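Local coordinates for Lin1840 protein (Listeria innocua serovar 6a, PDB 4ZOC) that probably hydrolyses terminal non-reducing beta-D-glucosyl residues, releasing beta-D-glucose, as a family 3 glycoside hydrolase with a role in beta-1,2-glucan metabolism, at residues 399-404 against 434-439; 478-483 against 553-558. The protein carries 2 engineered substitutions. All blocks are in the same frame, centred on the assembly; numbering follows the deposited sequence.

Contact 1 (399-404 against 434-439); sequences LATSPD and VVSTEY
Y439 reaches across to the 399-404 loop with the far end of its ring, and its phenol oxygen lands 2.6 Å from S402 OG, which lies at the ring edge and close to the ring plane. The same OH donates to water 2, which lies at the ring edge in its plane; this water in turn donates to D404 O, 2.7 Å away, so one hydroxyl ties into the loop twice. L399 adds the apolar share: its CB starts out away from the 434-439 segment, but CD2 swings back to lie 3.6 Å from Y439 CE2, meeting the ring obliquely. At the other end of the contact, A400 CB and T401 CG2 both rest on V434 CG1, the methyl pair T401 CG2 to V434 CG1 being 3.9 Å apart. Between these ends the join is wet: water 1 accepts from T401 N and lies 2.7 Å from S436 OG.

The second shell keeps the polar groups in place. S402 OG, swung opposite its own backbone N (chi1 174°), also accepts from D404 N at 3.1 Å with an N-H...O angle of 159°, which closes an ST turn and steadies the hydroxyl facing Y439. D404 OD1 is in turn held by N468, while N420 binds T401 O. V434 packs further on L395 and on helix 421-426. The whole is a loop-to-edge-strand join in the alpha/beta C-terminal domain of a family 3 glycosidase: the turn following strand 393-397 folds against the end of its parallel neighbour 432-436, an outermost strand of the sheet.

Contact 2 (478-483 against 553-558); sequences ATIRLP and SFPQTT
T558 sets its two side-chain branches against two residues of the 478-483 loop, A478 and I480, and most of the close packing gathers there. Its hydroxyl accepts from I480 N, with OG1 3.1 Å from that nitrogen and an N-H...O angle of 158°, while I480 CG1 lies 3.4 Å from the same OG1. The methyl branch goes the other way: with CG2 opposite its own backbone N and OG1 beside it (chi1 -69°), T558 presses CG2 to 3.2 Å from A478 O. That carbonyl oxygen is buried here without a polar partner. E511 is the stronger partner of T558 OG1 and also shares a backbone hydrogen bond with I480, so two hydrogen bonds, one from I480 N and one to E511, hold the hydroxyl.

Packing is looser toward P555. There the tip of I480 crosses the proline ring at about a right angle, CD1 standing 4.0 Å from both P555 CG and P555 CD, a purely apolar touch. Partly exposed T479 lends CG2, 3.8 Å from T558 OG1; on this flank the second subunit takes over, its D589 binding the backbone nitrogens of A478 and T479 and its T557 packing on T479. I480 itself is the centre of an inverse gamma turn, closed by a weak bond from R481 N to T479 O, 2.9 Å apart. What results is a buried loop-to-loop junction within the family 3 C-terminal domain, lying at the dimer interface and anchored by a threonine hydroxyl capturing a turn's backbone N-H.

Overall arrangement
Followed from the N terminus, the chain leaves the barrel domain and enters the six-stranded mixed sheet, where contact 1 closes first: strand 393-397 runs into the 399-404 loop, and helix 421-426 leads back to strand 432-436 beside it. Only after this loop has closed does contact 2 open, beyond strand 459-465, so the two stand in series, neither nested nor crossed. Contact 2 spans a longer excursion, including helix 484-494 and strands 500-505 and 521-524, before 553-558 returns. Their centres are 22 Å apart, yet the ends touch, with Y439 O 3.4 Å from P483 CG. Contact 1 serves the sheet edge, contact 2 the side facing the second subunit.

Contact 1 (399-404 against 434-439)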
ATOM      1  N   LEU A 399      12.279  -2.817 -30.117  1.00  7.19           N
ATOM      2  CA  LEU A 399      11.370  -1.786 -30.634  1.00  7.31           C
ATOM      3  C   LEU A 399      11.891  -1.177 -31.969  1.00  8.35           C
ATOM      4  O   LEU A 399      11.292  -0.229 -32.515  1.00  8.68           O
ATOM      5  CB  LEU A 399      11.052  -0.679 -29.599  1.00  7.83           C
ATOM      6  CG  LEU A 399       9.801  -0.943 -28.755  1.00  8.52           C
ATOM      7  CD1 LEU A 399       8.543  -0.769 -29.632  1.00 11.30           C
ATOM      8  CD2 LEU A 399       9.855  -2.359 -28.175  1.00  7.80           C
ATOM      9  N   ALA A 400      12.979  -1.745 -32.538  1.00  9.38           N
ATOM     10  CA  ALA A 400      13.532  -1.232 -33.787  1.00  8.11           C
ATOM     11  C   ALA A 400      12.527  -1.426 -34.958  1.00  9.05           C
ATOM     12  O   ALA A 400      12.283  -0.516 -35.749  1.00  9.30           O
ATOM     13  CB  ALA A 400      14.808  -1.953 -34.146  1.00  7.89           C
ATOM     14  N   THR A 401      11.973  -2.616 -35.017  1.00  7.70           N
ATOM     15  CA  THR A 401      11.019  -2.984 -36.050  1.00  7.86           C
ATOM     16  C   THR A 401       9.677  -3.429 -35.544  1.00  8.50           C
ATOM     17  O   THR A 401       8.756  -3.645 -36.381  1.00  9.59           O
ATOM     18  CB  THR A 401      11.558  -4.133 -36.947  1.00  9.26           C
ATOM     19  OG1 THR A 401      11.621  -5.367 -36.244  1.00 10.05           O
ATOM     20  CG2 THR A 401      12.927  -3.785 -37.505  1.00 10.21           C
ATOM     21  N   SER A 402       9.519  -3.637 -34.248  1.00  8.22           N
ATOM     22  CA  SER A 402       8.245  -4.164 -33.743  1.00  9.40           C
ATOM     23  C   SER A 402       7.088  -3.255 -34.172  1.00  9.16           C
ATOM     24  O   SER A 402       7.143  -2.037 -33.957  1.00  9.30           O
ATOM     25  CB  SER A 402       8.229  -4.272 -32.234  1.00  9.90           C
ATOM     26  OG  SER A 402       6.973  -4.649 -31.756  1.00 10.23           O
ATOM     27  N   PRO A 403       5.993  -3.877 -34.669  1.00  7.92           N
ATOM     28  CA  PRO A 403       4.792  -3.082 -34.957  1.00  8.24           C
ATOM     29  C   PRO A 403       3.917  -2.777 -33.739  1.00  8.60           C
ATOM     30  O   PRO A 403       2.909  -2.046 -33.862  1.00  8.07           O
ATOM     31  CB  PRO A 403       3.992  -3.948 -35.944  1.00  8.55           C
ATOM     32  CG  PRO A 403       4.501  -5.345 -35.688  1.00 12.49           C
ATOM     33  CD  PRO A 403       5.889  -5.263 -35.133  1.00  9.80           C
ATOM     34  N   ASP A 404       4.301  -3.311 -32.566  1.00 10.15           N
ATOM     35  CA  ASP A 404       3.521  -3.144 -31.330  1.00  8.52           C
ATOM     36  C   ASP A 404       3.822  -1.783 -30.666  1.00  7.91           C
ATOM     37  O   ASP A 404       4.473  -1.680 -29.590  1.00  6.77           O
ATOM     38  CB  ASP A 404       3.775  -4.303 -30.403  1.00  8.93           C
ATOM     39  CG  ASP A 404       2.866  -4.310 -29.170  1.00  8.70           C
ATOM     40  OD1 ASP A 404       1.891  -3.517 -29.063  1.00  7.65           O
ATOM     41  OD2 ASP A 404       3.184  -5.111 -28.278  1.00 11.56           O
ATOM     42  N   VAL A 434      19.946  -1.494 -39.186  1.00 12.78           N
ATOM     43  CA  VAL A 434      18.986  -1.958 -38.222  1.00 11.69           C
ATOM     44  C   VAL A 434      19.329  -3.340 -37.789  1.00 11.72           C
ATOM     45  O   VAL A 434      19.615  -4.177 -38.604  1.00 13.04           O
ATOM     46  CB  VAL A 434      17.590  -1.976 -38.870  1.00 12.87           C
ATOM     47  CG1 VAL A 434      16.611  -2.615 -37.890  1.00 16.27           C
ATOM     48  CG2 VAL A 434      17.201  -0.558 -39.199  1.00 16.12           C
ATOM     49  N   VAL A 435      19.256  -3.611 -36.487  1.00 11.16           N
ATOM     50  CA  VAL A 435      19.348  -4.951 -35.967  1.00 11.40           C
ATOM     51  C   VAL A 435      18.221  -5.127 -34.934  1.00 11.63           C
ATOM     52  O   VAL A 435      18.300  -4.581 -33.827  1.00 11.95           O
ATOM     53  CB  VAL A 435      20.674  -5.230 -35.238  1.00 12.86           C
ATOM     54  CG1 VAL A 435      20.816  -6.668 -34.773  1.00 12.16           C
ATOM     55  CG2 VAL A 435      21.905  -4.907 -36.138  1.00 15.32           C
ATOM     56  N   SER A 436      17.212  -5.920 -35.297  1.00 11.29           N
ATOM     57  CA  SER A 436      16.092  -6.241 -34.440  1.00 10.81           C
ATOM     58  C   SER A 436      16.505  -7.331 -33.494  1.00 11.34           C
ATOM     59  O   SER A 436      17.294  -8.215 -33.864  1.00 14.12           O
ATOM     60  CB  SER A 436      14.902  -6.749 -35.285  1.00 12.42           C
ATOM     61  OG  SER A 436      13.829  -7.106 -34.482  1.00 15.25           O
ATOM     62  N   THR A 437      16.025  -7.265 -32.264  1.00  9.70           N
ATOM     63  CA  THR A 437      16.246  -8.315 -31.307  1.00  9.36           C
ATOM     64  C   THR A 437      14.901  -8.636 -30.708  1.00  9.88           C
ATOM     65  O   THR A 437      13.933  -7.870 -30.922  1.00 10.04           O
ATOM     66  CB  THR A 437      17.228  -7.914 -30.174  1.00  8.88           C
ATOM     67  OG1 THR A 437      16.733  -6.799 -29.411  1.00 11.23           O
ATOM     68  CG2 THR A 437      18.571  -7.576 -30.738  1.00  9.11           C
ATOM     69  N   GLU A 438      14.840  -9.753 -29.993  0.50 10.16           N
ATOM     70  CA  GLU A 438      13.616 -10.219 -29.340  0.50 11.43           C
ATOM     71  C   GLU A 438      13.367  -9.480 -28.022  0.50 12.21           C
ATOM     72  O   GLU A 438      14.308  -8.974 -27.378  0.50 10.66           O
ATOM     73  CB  GLU A 438      13.684 -11.719 -29.083  0.50 14.98           C
ATOM     74  CG  GLU A 438      13.689 -12.596 -30.338  0.50 17.12           C
ATOM     75  CD  GLU A 438      13.665 -14.050 -29.967  0.50 19.57           C
ATOM     76  OE1 GLU A 438      14.691 -14.592 -29.505  0.50 22.07           O
ATOM     77  OE2 GLU A 438      12.587 -14.638 -30.064  0.50 29.14           O
ATOM     78  N   TYR A 439      12.099  -9.403 -27.619  1.00  9.93           N
ATOM     79  CA  TYR A 439      11.766  -8.706 -26.360  1.00  8.29           C
ATOM     80  C   TYR A 439      12.403  -9.291 -25.113  1.00  8.71           C
ATOM     81  O   TYR A 439      12.666  -8.531 -24.157  1.00  8.25           O
ATOM     82  CB  TYR A 439      10.245  -8.735 -26.164  1.00  7.44           C
ATOM     83  CG  TYR A 439       9.477  -7.715 -26.981  1.00  9.09           C
ATOM     84  CD1 TYR A 439       9.107  -7.968 -28.290  1.00 10.34           C
ATOM     85  CD2 TYR A 439       9.222  -6.455 -26.462  1.00  6.67           C
ATOM     86  CE1 TYR A 439       8.361  -7.078 -29.014  1.00 11.83           C
ATOM     87  CE2 TYR A 439       8.485  -5.555 -27.171  1.00  7.36           C
ATOM     88  CZ  TYR A 439       8.076  -5.867 -28.481  1.00  8.80           C
ATOM     89  OH  TYR A 439       7.312  -4.974 -29.160  1.00 10.39           O
TER
HETATM   90  O   HOH W   1      12.687  -4.893 -33.413  1.00 12.97           O
HETATM   91  O   HOH W   2       6.263  -2.889 -27.943  1.00  7.78           O

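Contact 2 (478-483 against 553-558)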
ATOM      1  N   ALA A 478       4.531  -7.605 -10.760  1.00  7.46           N
ATOM      2  CA  ALA A 478       5.080  -7.365  -9.428  1.00  7.62           C
ATOM      3  C   ALA A 478       6.383  -6.637  -9.404  1.00  9.03           C
ATOM      4  O   ALA A 478       6.587  -5.785  -8.501  1.00 11.24           O
ATOM      5  CB  ALA A 478       5.183  -8.665  -8.656  1.00  8.02           C
ATOM      6  N   THR A 479       7.218  -6.809 -10.427  1.00  7.38           N
ATOM      7  CA  THR A 479       8.467  -6.057 -10.537  1.00  7.50           C
ATOM      8  C   THR A 479       8.413  -5.215 -11.796  1.00  6.89           C
ATOM      9  O   THR A 479       8.206  -5.714 -12.931  1.00  6.80           O
ATOM     10  CB  THR A 479       9.663  -7.009 -10.596  1.00  7.54           C
ATOM     11  OG1 THR A 479       9.632  -7.856  -9.422  1.00  7.49           O
ATOM     12  CG2 THR A 479      10.951  -6.299 -10.724  1.00  8.12           C
ATOM     13  N   ILE A 480       8.509  -3.903 -11.608  1.00  6.99           N
ATOM     14  CA  ILE A 480       8.306  -2.979 -12.720  1.00  6.53           C
ATOM     15  C   ILE A 480       9.622  -2.731 -13.496  1.00  7.06           C
ATOM     16  O   ILE A 480      10.173  -1.592 -13.531  1.00  5.55           O
ATOM     17  CB  ILE A 480       7.671  -1.641 -12.248  1.00  5.76           C
ATOM     18  CG1 ILE A 480       8.455  -1.019 -11.107  1.00  5.91           C
ATOM     19  CG2 ILE A 480       6.240  -1.906 -11.813  1.00  7.82           C
ATOM     20  CD1 ILE A 480       8.417   0.489 -11.166  1.00  5.94           C
ATOM     21  N   ARG A 481      10.053  -3.803 -14.139  1.00  7.64           N
ATOM     22  CA  ARG A 481      11.261  -3.860 -14.934  1.00  7.22           C
ATOM     23  C   ARG A 481      10.945  -4.426 -16.308  1.00  8.02           C
ATOM     24  O   ARG A 481      10.001  -5.171 -16.467  1.00  9.17           O
ATOM     25  CB  ARG A 481      12.324  -4.704 -14.218  1.00  6.84           C
ATOM     26  CG  ARG A 481      12.977  -4.028 -13.052  1.00  6.94           C
ATOM     27  CD  ARG A 481      13.982  -4.955 -12.438  1.00  8.98           C
ATOM     28  NE  ARG A 481      15.168  -5.185 -13.253  1.00  8.90           N
ATOM     29  CZ  ARG A 481      16.237  -4.397 -13.244  1.00 11.07           C
ATOM     30  NH1 ARG A 481      16.226  -3.263 -12.589  1.00 13.72           N
ATOM     31  NH2 ARG A 481      17.291  -4.697 -14.001  1.00 12.55           N
ATOM     32  N   LEU A 482      11.727  -4.007 -17.308  1.00  6.93           N
ATOM     33  CA  LEU A 482      11.734  -4.664 -18.575  1.00  7.45           C
ATOM     34  C   LEU A 482      12.348  -6.021 -18.393  1.00  7.41           C
ATOM     35  O   LEU A 482      12.943  -6.310 -17.322  1.00  7.10           O
ATOM     36  CB  LEU A 482      12.630  -3.860 -19.554  1.00  8.15           C
ATOM     37  CG  LEU A 482      12.265  -2.463 -20.014  1.00  6.92           C
ATOM     38  CD1 LEU A 482      13.364  -1.870 -20.794  1.00  6.61           C
ATOM     39  CD2 LEU A 482      11.047  -2.532 -20.863  1.00  8.31           C
ATOM     40  N   PRO A 483      12.161  -6.902 -19.346  1.00  6.97           N
ATOM     41  CA  PRO A 483      12.912  -8.174 -19.333  1.00  6.71           C
ATOM     42  C   PRO A 483      14.373  -7.954 -19.132  1.00  5.94           C
ATOM     43  O   PRO A 483      14.958  -6.964 -19.683  1.00  6.12           O
ATOM     44  CB  PRO A 483      12.572  -8.809 -20.663  1.00  7.63           C
ATOM     45  CG  PRO A 483      11.280  -8.189 -21.107  1.00  8.31           C
ATOM     46  CD  PRO A 483      11.244  -6.803 -20.503  1.00  8.91           C
ATOM     47  N   SER A 553       5.381   9.521 -11.181  1.00  7.36           N
ATOM     48  CA  SER A 553       6.751   9.372 -10.667  1.00  6.52           C
ATOM     49  C   SER A 553       7.365   8.076 -11.141  1.00  6.75           C
ATOM     50  O   SER A 553       6.664   7.048 -11.268  1.00  8.11           O
ATOM     51  CB  SER A 553       6.681   9.380  -9.116  1.00  6.99           C
ATOM     52  OG  SER A 553       6.259  10.642  -8.629  1.00  6.63           O
ATOM     53  N   PHE A 554       8.661   8.116 -11.475  1.00  6.82           N
ATOM     54  CA  PHE A 554       9.427   6.919 -11.851  1.00  7.43           C
ATOM     55  C   PHE A 554      10.206   6.455 -10.611  1.00  8.30           C
ATOM     56  O   PHE A 554      11.144   7.121 -10.194  1.00  7.76           O
ATOM     57  CB  PHE A 554      10.378   7.241 -13.014  1.00  7.50           C
ATOM     58  CG  PHE A 554       9.721   7.071 -14.375  1.00  6.20           C
ATOM     59  CD1 PHE A 554       8.473   7.584 -14.615  1.00  7.81           C
ATOM     60  CD2 PHE A 554      10.315   6.312 -15.364  1.00  7.58           C
ATOM     61  CE1 PHE A 554       7.828   7.373 -15.812  1.00  6.99           C
ATOM     62  CE2 PHE A 554       9.690   6.099 -16.598  1.00  5.97           C
ATOM     63  CZ  PHE A 554       8.445   6.686 -16.810  1.00  6.84           C
ATOM     64  N   PRO A 555       9.766   5.306  -9.995  1.00  9.46           N
ATOM     65  CA  PRO A 555      10.477   4.894  -8.805  1.00  7.72           C
ATOM     66  C   PRO A 555      11.921   4.532  -8.992  1.00  5.69           C
ATOM     67  O   PRO A 555      12.390   4.090 -10.038  1.00  7.02           O
ATOM     68  CB  PRO A 555       9.668   3.703  -8.284  1.00  8.01           C
ATOM     69  CG  PRO A 555       8.306   3.819  -8.945  1.00  7.60           C
ATOM     70  CD  PRO A 555       8.671   4.395 -10.286  1.00  8.55           C
ATOM     71  N   GLN A 556      12.643   4.706  -7.870  1.00  7.91           N
ATOM     72  CA  GLN A 556      14.010   4.185  -7.724  1.00  7.48           C
ATOM     73  C   GLN A 556      14.070   2.692  -7.955  1.00  6.52           C
ATOM     74  O   GLN A 556      14.958   2.194  -8.638  1.00  8.90           O
ATOM     75  CB  GLN A 556      14.608   4.487  -6.334  1.00  6.99           C
ATOM     76  CG  GLN A 556      14.805   5.944  -5.944  1.00  8.01           C
ATOM     77  CD  GLN A 556      16.022   6.573  -6.661  1.00  8.15           C
ATOM     78  OE1 GLN A 556      16.977   5.899  -7.122  1.00  8.99           O
ATOM     79  NE2 GLN A 556      16.035   7.879  -6.656  1.00  8.90           N
ATOM     80  N   THR A 557      13.149   1.964  -7.340  1.00  5.82           N
ATOM     81  CA  THR A 557      13.028   0.522  -7.430  1.00  6.93           C
ATOM     82  C   THR A 557      11.586   0.165  -7.048  1.00  6.38           C
ATOM     83  O   THR A 557      10.872   1.008  -6.468  1.00  6.47           O
ATOM     84  CB  THR A 557      14.012  -0.172  -6.466  1.00  7.03           C
ATOM     85  OG1 THR A 557      14.085  -1.574  -6.714  1.00  7.19           O
ATOM     86  CG2 THR A 557      13.679   0.161  -5.007  1.00  7.67           C
ATOM     87  N   THR A 558      11.144  -1.047  -7.371  1.00  6.03           N
ATOM     88  CA  THR A 558       9.780  -1.522  -7.143  1.00  5.96           C
ATOM     89  C   THR A 558       9.341  -1.274  -5.689  1.00  5.93           C
ATOM     90  O   THR A 558       8.220  -0.852  -5.414  1.00  5.44           O
ATOM     91  CB  THR A 558       9.707  -3.058  -7.506  1.00  6.46           C
ATOM     92  OG1 THR A 558       9.857  -3.173  -8.947  1.00  7.24           O
ATOM     93  CG2 THR A 558       8.413  -3.613  -7.115  1.00  6.81           C
TER